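Local coordinates for protein putative tetR family transcription regulator (Shewanella loihica, PDB 3PPB) that probably binds DNA through a helix-turn-helix and regulates transcription as a TetR-type regulator, at residues 30-35 / 44-49; 63-68 / 156-161; 134-139 / 148-153. All coordinates share one frame; numbering follows the deposited sequence.

Interaction 1. Residues 30-35 / 44-49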
loop_
_atom_site.group_PDB
_atom_site.type_symbol
_atom_site.label_atom_id
_atom_site.label_comp_id
_atom_site.label_asym_id
_atom_site.label_seq_id
_atom_site.Cartn_x
_atom_site.Cartn_y
_atom_site.Cartn_z
ATOM N N THR A 30 17.920 8.360 -6.362
ATOM C CA THR A 30 18.045 9.756 -6.781
ATOM C C THR A 30 19.075 10.496 -5.934
ATOM O O THR A 30 18.965 10.505 -4.713
ATOM C CB THR A 30 16.674 10.446 -6.676
ATOM O OG1 THR A 30 15.762 9.788 -7.546
ATOM C CG2 THR A 30 16.723 11.933 -7.010
ATOM N N SER A 31 20.040 11.155 -6.581
ATOM C CA SER A 31 21.014 11.945 -5.853
ATOM C C SER A 31 20.554 13.407 -5.807
ATOM O O SER A 31 19.841 13.856 -6.715
ATOM C CB SER A 31 22.399 11.827 -6.498
ATOM O OG SER A 31 22.538 12.677 -7.625
ATOM N N THR A 32 21.008 14.157 -4.783
ATOM C CA THR A 32 20.743 15.592 -4.627
ATOM C C THR A 32 21.328 16.380 -5.816
ATOM O O THR A 32 20.752 17.407 -6.190
ATOM C CB THR A 32 21.300 16.105 -3.297
ATOM O OG1 THR A 32 22.538 15.470 -3.054
ATOM C CG2 THR A 32 20.377 15.830 -2.122
ATOM N N ALA A 33 22.456 15.890 -6.414
ATOM C CA ALA A 33 23.115 16.511 -7.584
ATOM C C ALA A 33 22.175 16.469 -8.784
ATOM O O ALA A 33 21.962 17.497 -9.433
ATOM C CB ALA A 33 24.433 15.807 -7.910
ATOM N N THR A 34 21.552 15.298 -9.026
ATOM C CA THR A 34 20.561 15.117 -10.087
ATOM C C THR A 34 19.376 16.056 -9.857
ATOM O O THR A 34 18.976 16.727 -10.799
ATOM C CB THR A 34 20.102 13.664 -10.169
ATOM O OG1 THR A 34 21.225 12.817 -10.361
ATOM C CG2 THR A 34 19.100 13.436 -11.287
ATOM N N ILE A 35 18.850 16.139 -8.620
ATOM C CA ILE A 35 17.706 17.006 -8.291
ATOM C C ILE A 35 18.045 18.453 -8.617
ATOM O O ILE A 35 17.279 19.099 -9.333
ATOM C CB ILE A 35 17.223 16.886 -6.817
ATOM C CG1 ILE A 35 16.804 15.430 -6.459
ATOM C CG2 ILE A 35 16.080 17.887 -6.545
ATOM C CD1 ILE A 35 16.520 15.150 -4.908
ATOM N N GLY A 44 24.396 23.932 -3.587
ATOM C CA GLY A 44 24.399 24.795 -2.412
ATOM C C GLY A 44 23.028 25.366 -2.100
ATOM O O GLY A 44 22.620 25.384 -0.936
ATOM N N THR A 45 22.289 25.794 -3.149
ATOM C CA THR A 45 20.920 26.317 -3.037
ATOM C C THR A 45 19.954 25.209 -2.566
ATOM O O THR A 45 19.049 25.493 -1.766
ATOM C CB THR A 45 20.473 26.902 -4.375
ATOM O OG1 THR A 45 21.457 27.834 -4.823
ATOM C CG2 THR A 45 19.114 27.571 -4.296
ATOM N N LEU A 46 20.145 23.957 -3.053
ATOM C CA LEU A 46 19.303 22.840 -2.638
ATOM C C LEU A 46 19.431 22.594 -1.133
ATOM O O LEU A 46 18.413 22.386 -0.461
ATOM C CB LEU A 46 19.640 21.551 -3.414
ATOM C CG LEU A 46 18.663 20.376 -3.232
ATOM C CD1 LEU A 46 18.534 19.604 -4.504
ATOM C CD2 LEU A 46 19.110 19.425 -2.121
ATOM N N PHE A 47 20.682 22.592 -0.613
ATOM C CA PHE A 47 20.938 22.309 0.799
ATOM C C PHE A 47 20.522 23.445 1.721
ATOM O O PHE A 47 20.232 23.176 2.884
ATOM C CB PHE A 47 22.394 21.896 1.041
ATOM C CG PHE A 47 22.643 20.506 0.504
ATOM C CD1 PHE A 47 22.029 19.397 1.085
ATOM C CD2 PHE A 47 23.433 20.310 -0.619
ATOM C CE1 PHE A 47 22.226 18.119 0.562
ATOM C CE2 PHE A 47 23.633 19.028 -1.135
ATOM C CZ PHE A 47 23.027 17.943 -0.542
ATOM N N HIS A 48 20.432 24.685 1.204
ATOM C CA HIS A 48 19.960 25.835 1.972
ATOM C C HIS A 48 18.501 25.617 2.383
ATOM O O HIS A 48 18.201 25.641 3.576
ATOM C CB HIS A 48 20.110 27.136 1.168
ATOM C CG HIS A 48 19.437 28.319 1.804
ATOM N ND1 HIS A 48 19.950 28.924 2.952
ATOM C CD2 HIS A 48 18.311 28.973 1.435
ATOM C CE1 HIS A 48 19.119 29.916 3.238
ATOM N NE2 HIS A 48 18.122 29.990 2.351
ATOM N N HIS A 49 17.611 25.360 1.404
ATOM C CA HIS A 49 16.191 25.104 1.657
ATOM C C HIS A 49 15.983 23.728 2.283
ATOM O O HIS A 49 15.105 23.593 3.138
ATOM C CB HIS A 49 15.357 25.228 0.369
ATOM C CG HIS A 49 15.426 26.575 -0.299
ATOM N ND1 HIS A 49 15.942 26.724 -1.581
ATOM C CD2 HIS A 49 15.024 27.790 0.150
ATOM C CE1 HIS A 49 15.833 28.011 -1.867
ATOM N NE2 HIS A 49 15.290 28.692 -0.858
#

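Interaction 2. Residues 63-68 / 156-161. With EDO (1,2-ethanediol), chain D; EDO (1,2-ethanediol), chain G; EDO (1,2-ethanediol), chain H.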
loop_
_atom_site.group_PDB
_atom_site.type_symbol
_atom_site.label_atom_id
_atom_site.label_comp_id
_atom_site.label_asym_id
_atom_site.label_seq_id
_atom_site.Cartn_x
_atom_site.Cartn_y
_atom_site.Cartn_z
ATOM N N GLY A 63 3.522 18.265 1.997
ATOM C CA GLY A 63 2.991 19.199 1.008
ATOM C C GLY A 63 1.927 18.574 0.129
ATOM O O GLY A 63 0.833 19.131 -0.006
ATOM N N VAL A 64 2.231 17.389 -0.448
ATOM C CA VAL A 64 1.292 16.654 -1.310
ATOM C C VAL A 64 0.081 16.186 -0.458
ATOM O O VAL A 64 -1.056 16.338 -0.901
ATOM C CB VAL A 64 1.945 15.484 -2.115
ATOM C CG1 VAL A 64 0.929 14.851 -3.058
ATOM C CG2 VAL A 64 3.161 15.977 -2.927
ATOM N N LYS A 65 0.323 15.683 0.766
ATOM C CA LYS A 65 -0.764 15.278 1.674
ATOM C C LYS A 65 -1.710 16.472 1.929
ATOM O O LYS A 65 -2.933 16.295 1.852
ATOM C CB LYS A 65 -0.219 14.727 3.016
ATOM C CG LYS A 65 0.407 13.338 2.938
ATOM C CD LYS A 65 -0.640 12.236 2.977
ATOM C CE LYS A 65 -0.035 10.891 2.714
ATOM N NZ LYS A 65 -0.945 9.802 3.152
ATOM N N GLN A 66 -1.144 17.689 2.167
ATOM C CA GLN A 66 -1.951 18.887 2.398
ATOM C C GLN A 66 -2.801 19.232 1.165
ATOM O O GLN A 66 -3.987 19.507 1.325
ATOM C CB GLN A 66 -1.107 20.086 2.835
ATOM C CG GLN A 66 -1.974 21.232 3.397
ATOM C CD GLN A 66 -2.730 20.841 4.644
ATOM O OE1 GLN A 66 -2.142 20.552 5.680
ATOM N NE2 GLN A 66 -4.058 20.785 4.561
ATOM N N GLU A 67 -2.222 19.159 -0.049
ATOM C CA GLU A 67 -2.952 19.390 -1.303
ATOM C C GLU A 67 -4.145 18.430 -1.444
ATOM O O GLU A 67 -5.252 18.853 -1.791
ATOM C CB GLU A 67 -2.018 19.215 -2.505
ATOM C CG GLU A 67 -1.055 20.358 -2.711
ATOM C CD GLU A 67 -0.095 20.100 -3.852
ATOM O OE1 GLU A 67 -0.511 19.449 -4.837
ATOM O OE2 GLU A 67 1.083 20.515 -3.746
ATOM N N PHE A 68 -3.902 17.138 -1.182
ATOM C CA PHE A 68 -4.911 16.089 -1.240
ATOM C C PHE A 68 -6.058 16.383 -0.257
ATOM O O PHE A 68 -7.232 16.359 -0.642
ATOM C CB PHE A 68 -4.252 14.742 -0.924
ATOM C CG PHE A 68 -5.188 13.564 -0.789
ATOM C CD1 PHE A 68 -5.738 12.957 -1.916
ATOM C CD2 PHE A 68 -5.476 13.020 0.463
ATOM C CE1 PHE A 68 -6.555 11.832 -1.794
ATOM C CE2 PHE A 68 -6.297 11.898 0.585
ATOM C CZ PHE A 68 -6.837 11.315 -0.541
ATOM N N ASN A 156 -7.103 1.496 7.754
ATOM C CA ASN A 156 -7.929 0.711 6.860
ATOM C C ASN A 156 -8.462 1.596 5.734
ATOM O O ASN A 156 -8.398 1.174 4.580
ATOM C CB ASN A 156 -9.044 0.004 7.622
ATOM C CG ASN A 156 -9.915 -0.790 6.710
ATOM O OD1 ASN A 156 -9.513 -1.825 6.152
ATOM N ND2 ASN A 156 -11.050 -0.202 6.422
ATOM N N CYS A 157 -8.971 2.815 6.049
ATOM C CA CYS A 157 -9.439 3.773 5.025
ATOM C C CYS A 157 -8.323 4.022 4.024
ATOM O O CYS A 157 -8.545 4.014 2.820
ATOM C CB CYS A 157 -9.884 5.089 5.663
ATOM S SG CYS A 157 -11.353 4.956 6.685
ATOM N N HIS A 158 -7.112 4.242 4.551
ATOM C CA HIS A 158 -5.898 4.508 3.783
ATOM C C HIS A 158 -5.544 3.315 2.873
ATOM O O HIS A 158 -5.285 3.532 1.679
ATOM C CB HIS A 158 -4.754 4.831 4.740
ATOM C CG HIS A 158 -3.526 5.406 4.115
ATOM N ND1 HIS A 158 -3.509 5.834 2.809
ATOM C CD2 HIS A 158 -2.320 5.661 4.671
ATOM C CE1 HIS A 158 -2.285 6.277 2.598
ATOM N NE2 HIS A 158 -1.542 6.211 3.697
ATOM N N GLY A 159 -5.579 2.086 3.413
ATOM C CA GLY A 159 -5.300 0.886 2.629
ATOM C C GLY A 159 -6.318 0.658 1.517
ATOM O O GLY A 159 -5.956 0.243 0.407
ATOM N N GLN A 160 -7.602 0.910 1.806
ATOM C CA GLN A 160 -8.661 0.718 0.818
ATOM C C GLN A 160 -8.570 1.772 -0.260
ATOM O O GLN A 160 -8.803 1.459 -1.424
ATOM C CB GLN A 160 -10.048 0.705 1.457
ATOM C CG GLN A 160 -10.234 -0.531 2.339
ATOM C CD GLN A 160 -11.649 -0.680 2.759
ATOM O OE1 GLN A 160 -12.130 0.039 3.649
ATOM N NE2 GLN A 160 -12.355 -1.602 2.122
ATOM N N TYR A 161 -8.193 3.009 0.108
ATOM C CA TYR A 161 -7.979 4.075 -0.889
ATOM C C TYR A 161 -6.841 3.661 -1.842
ATOM O O TYR A 161 -6.964 3.775 -3.065
ATOM C CB TYR A 161 -7.654 5.414 -0.192
ATOM C CG TYR A 161 -7.111 6.463 -1.136
ATOM C CD1 TYR A 161 -7.961 7.179 -1.980
ATOM C CD2 TYR A 161 -5.742 6.706 -1.230
ATOM C CE1 TYR A 161 -7.460 8.130 -2.879
ATOM C CE2 TYR A 161 -5.231 7.633 -2.147
ATOM C CZ TYR A 161 -6.098 8.354 -2.956
ATOM O OH TYR A 161 -5.626 9.279 -3.858
HETATM C C1 EDO D . -4.144 9.042 1.626
HETATM O O1 EDO D . -3.621 10.037 2.503
HETATM C C2 EDO D . -3.277 9.004 0.379
HETATM O O2 EDO D . -1.914 8.799 0.738
HETATM C C1 EDO G . -3.943 19.421 -6.537
HETATM O O1 EDO G . -2.856 18.759 -5.873
HETATM C C2 EDO G . -4.990 19.815 -5.497
HETATM O O2 EDO G . -6.141 20.368 -6.151
HETATM C C1 EDO H . 5.423 19.783 -5.979
HETATM O O1 EDO H . 4.349 19.821 -6.927
HETATM C C2 EDO H . 4.960 20.410 -4.668
HETATM O O2 EDO H . 3.842 19.675 -4.161
#

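Interaction 3. Residues 134-139 / 148-153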
loop_
_atom_site.group_PDB
_atom_site.type_symbol
_atom_site.label_atom_id
_atom_site.label_comp_id
_atom_site.label_asym_id
_atom_site.label_seq_id
_atom_site.Cartn_x
_atom_site.Cartn_y
_atom_site.Cartn_z
ATOM N N GLU A 134 -12.259 12.319 12.957
ATOM C CA GLU A 134 -13.405 13.035 13.508
ATOM C C GLU A 134 -14.709 12.544 12.862
ATOM O O GLU A 134 -15.701 12.346 13.569
ATOM C CB GLU A 134 -13.244 14.549 13.371
ATOM C CG GLU A 134 -14.366 15.373 14.013
ATOM C CD GLU A 134 -14.824 15.018 15.422
ATOM O OE1 GLU A 134 -13.969 14.675 16.274
ATOM O OE2 GLU A 134 -16.048 15.118 15.679
ATOM N N LEU A 135 -14.685 12.284 11.544
ATOM C CA LEU A 135 -15.861 11.750 10.853
ATOM C C LEU A 135 -16.174 10.333 11.320
ATOM O O LEU A 135 -17.352 10.009 11.494
ATOM C CB LEU A 135 -15.696 11.791 9.339
ATOM C CG LEU A 135 -15.767 13.204 8.737
ATOM C CD1 LEU A 135 -15.326 13.181 7.303
ATOM C CD2 LEU A 135 -17.171 13.807 8.870
ATOM N N ILE A 136 -15.137 9.499 11.566
ATOM C CA ILE A 136 -15.345 8.142 12.091
ATOM C C ILE A 136 -16.003 8.240 13.488
ATOM O O ILE A 136 -16.988 7.530 13.726
ATOM C CB ILE A 136 -14.051 7.285 12.116
ATOM C CG1 ILE A 136 -13.456 7.122 10.695
ATOM C CG2 ILE A 136 -14.307 5.929 12.786
ATOM C CD1 ILE A 136 -11.960 6.662 10.687
ATOM N N ARG A 137 -15.484 9.127 14.383
ATOM C CA ARG A 137 -16.033 9.344 15.732
ATOM C C ARG A 137 -17.504 9.752 15.649
ATOM O O ARG A 137 -18.328 9.251 16.421
ATOM C CB ARG A 137 -15.226 10.407 16.500
ATOM C CG ARG A 137 -13.912 9.894 17.064
ATOM C CD ARG A 137 -13.264 10.901 18.000
ATOM N NE ARG A 137 -12.352 11.808 17.300
ATOM C CZ ARG A 137 -11.044 11.604 17.163
ATOM N NH1 ARG A 137 -10.474 10.523 17.686
ATOM N NH2 ARG A 137 -10.296 12.479 16.507
ATOM N N GLN A 138 -17.849 10.631 14.685
ATOM C CA GLN A 138 -19.239 11.070 14.484
ATOM C C GLN A 138 -20.128 9.910 14.017
ATOM O O GLN A 138 -21.238 9.752 14.513
ATOM C CB GLN A 138 -19.310 12.224 13.501
ATOM C CG GLN A 138 -18.872 13.556 14.098
ATOM C CD GLN A 138 -18.845 14.655 13.072
ATOM O OE1 GLN A 138 -19.678 14.716 12.164
ATOM N NE2 GLN A 138 -17.897 15.565 13.212
ATOM N N GLY A 139 -19.614 9.073 13.127
ATOM C CA GLY A 139 -20.327 7.896 12.639
ATOM C C GLY A 139 -20.530 6.834 13.693
ATOM O O GLY A 139 -21.521 6.103 13.650
ATOM N N TYR A 148 -14.376 -0.031 16.252
ATOM C CA TYR A 148 -13.054 -0.679 16.249
ATOM C C TYR A 148 -12.032 0.373 16.679
ATOM O O TYR A 148 -12.410 1.546 16.642
ATOM C CB TYR A 148 -12.721 -1.249 14.858
ATOM C CG TYR A 148 -13.817 -2.074 14.209
ATOM C CD1 TYR A 148 -14.421 -3.132 14.888
ATOM C CD2 TYR A 148 -14.207 -1.838 12.896
ATOM C CE1 TYR A 148 -15.427 -3.898 14.293
ATOM C CE2 TYR A 148 -15.181 -2.622 12.275
ATOM C CZ TYR A 148 -15.798 -3.644 12.983
ATOM O OH TYR A 148 -16.794 -4.386 12.391
ATOM N N PRO A 149 -10.766 0.048 17.076
ATOM C CA PRO A 149 -9.805 1.123 17.412
ATOM C C PRO A 149 -9.716 2.112 16.252
ATOM O O PRO A 149 -9.610 1.683 15.099
ATOM C CB PRO A 149 -8.508 0.350 17.653
ATOM C CG PRO A 149 -8.981 -0.994 18.136
ATOM C CD PRO A 149 -10.113 -1.271 17.203
ATOM N N ILE A 150 -9.828 3.429 16.567
ATOM C CA ILE A 150 -9.845 4.526 15.599
ATOM C C ILE A 150 -8.625 4.489 14.645
ATOM O O ILE A 150 -8.787 4.678 13.445
ATOM C CB ILE A 150 -9.996 5.923 16.290
ATOM C CG1 ILE A 150 -10.517 6.981 15.297
ATOM C CG2 ILE A 150 -8.730 6.416 17.023
ATOM C CD1 ILE A 150 -11.968 7.181 15.385
ATOM N N GLU A 151 -7.415 4.231 15.164
ATOM C CA GLU A 151 -6.227 4.250 14.313
ATOM C C GLU A 151 -6.209 3.104 13.291
ATOM O O GLU A 151 -5.741 3.290 12.172
ATOM C CB GLU A 151 -4.937 4.267 15.128
ATOM C CG GLU A 151 -3.835 4.880 14.282
ATOM C CD GLU A 151 -2.434 4.850 14.836
ATOM O OE1 GLU A 151 -2.265 5.184 16.029
ATOM O OE2 GLU A 151 -1.495 4.575 14.053
ATOM N N LEU A 152 -6.737 1.938 13.668
ATOM C CA LEU A 152 -6.841 0.790 12.768
ATOM C C LEU A 152 -7.844 1.138 11.669
ATOM O O LEU A 152 -7.610 0.846 10.504
ATOM C CB LEU A 152 -7.277 -0.480 13.546
ATOM C CG LEU A 152 -7.524 -1.760 12.721
ATOM C CD1 LEU A 152 -6.323 -2.135 11.828
ATOM C CD2 LEU A 152 -7.903 -2.906 13.613
HETATM N N MSE A 153 -8.945 1.796 12.037
HETATM C CA MSE A 153 -9.953 2.192 11.057
HETATM C C MSE A 153 -9.361 3.222 10.076
HETATM O O MSE A 153 -9.627 3.108 8.891
HETATM C CB MSE A 153 -11.208 2.721 11.769
HETATM C CG MSE A 153 -11.903 1.636 12.623
HETATM SE SE MSE A 153 -13.512 2.335 13.419
HETATM C CE MSE A 153 -14.694 2.184 11.930
#

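Interaction 1. Residues 30-35 / 44-49
L46 drives its two methyl branches into the first turn of helix 32-39, and this is where the contact is tight. CD1 of L46 lies 3.6 Å from CG2 of I35 and 3.5 Å from the backbone O of T32, so one methyl meets both a greasy branch and a carbonyl oxygen. The other branch, CD2 of L46, comes within 3.8 Å of CG2 of T32. L46 crosses both partners at about a right angle, with CG anti to its own backbone N (chi1 -170°), which carries the fork straight across. I35 also rests on F22 and L56, tying the spot to helices 10-24 and 53-74.

The outer side is more open to solvent: the exposed F47 touches T32 only with its far end. CZ of F47 is 3.6 Å from OG1 of T32, approaching obliquely, and 3.7 Å from CG2 of T32. CD2 of L46 sits 4.2 Å above the centre of one face of the F47 ring, so the leucine lies between the phenylalanine and the buried side. Before the helix, S31 takes the N-cap position, and its OG shares a hydrogen bond of 3.0 Å with OG1 of T34.

These residues fall in the predicted helix-turn-helix motif, 31-50. With apolar contacts joining its two helices, their relative placement probably depends on the shape of L46, I35 and T32 more than on directional bonds.

Interaction 2. Residues 63-68 / 156-161
F68 and Y161 reach toward each other from opposite directions, bridging helices 53-74 and 150-170, whose backbones stay well apart. CE1 of F68 stands 3.4 Å from OH of Y161, and CZ of F68 lies 3.9 Å above one face of the tyrosine ring, offset toward its rim. The planes are inclined at 58°, an oblique pairing. Both side chains have CG anti to the backbone N (chi1 173° for F68, 167° for Y161), which sends each ring toward the other helix.

Beside them K65, its chain bent at chi2, has NZ merely near NE2 of H158, at 3.7 Å; each nitrogen is weakly hydrogen-bonded to S111, NE2 to its O and NZ to its OG. An ethanediol sits alongside, also held by that hydroxyl: NZ of K65 donates to its O1 and O2, each at 2.8 Å, while its C2 lies 3.5 Å from CE2 of Y161 and over one face of F68.

Farther out, OH of Y161 is hydrogen-bonded to Q104 OE1, and F68 is met edge-to-face by W96 and F107. With an alanine at position 161, the Q104 amide would probably lose its hydroxyl partner and a gap would open against F68. N156 OD1 is hydrogen-bonded to Q160 NE2 of the second subunit, and Q160 NE2 to N156 OD1 of that subunit.

This buried spot is consistent with the ligand-binding region of TetR-family relatives, though the diol is probably only a crystallisation additive; the K65 ammonium is satisfied by its oxygens and by a cation-pi contact with F107.

Interaction 3. Residues 134-139 / 148-153
Two successive helices of the all-helical TetR-like fold, 130-141 and 150-170, are joined by a short loop, and the contact packs the former against the first turn of the latter. I136 is the hub. Its CG2 branch, anti to the backbone N with CG1 beside that N (chi1 -60°), touches two partners: the selenium of M153, modelled as selenomethionine, at 3.7 Å and, in the conformer given, CD1 of I150, also at 3.7 Å. The M153 chain bends at chi3, and its terminal CE comes to 3.9 Å from the same CG2 of I136. I150 and M153 lie one turn apart, so I136 is met by neighbouring side chains on a single face of the helix.

At the solvent side CG of R137 touches CD1 of I150 at 3.7 Å, the two side chains crossing at about a right angle. R137 and I150 are each modelled in two conformers, so this outer part is probably mobile. E134, one turn back, reaches R137 NE through a weak, long salt bridge.

P149 takes the N-cap position of helix 150-170, and its O accepts a hydrogen bond from the backbone N of M153. Elsewhere along helix 130-141, I150 also touches A133 and M153 touches Q140, while E151 OE2 is hydrogen-bonded to H171 of the second subunit, which brings the dimer partner close to this end of helix 150-170. On the opposite branch of E134, OE2 offers its anti lone pair to NE2 of Q138 at 3.1 Å, nearly straight at 171° and within the plane of the glutamine amide.

In the fold
Along the chain interaction 1 comes first, closing before interaction 2 begins, while both segments of interaction 3 fall between the two segments of interaction 2. Helix 43-49 of interaction 1 is followed directly by helix 53-74, which carries one side of interaction 2, although the centres are about 27 Å apart. Interactions 2 and 3 share helix 150-170, with centres about 16 Å apart, and both reach the second subunit. Interactions 1 and 3 stand on opposite sides of the chain's centre, about 40 Å between centres. The predicted DNA-binding motif thus lies at one end, with dimer contacts along helix 150-170 from the middle of the chain outward, and helix 53-74 a plausible connection between them.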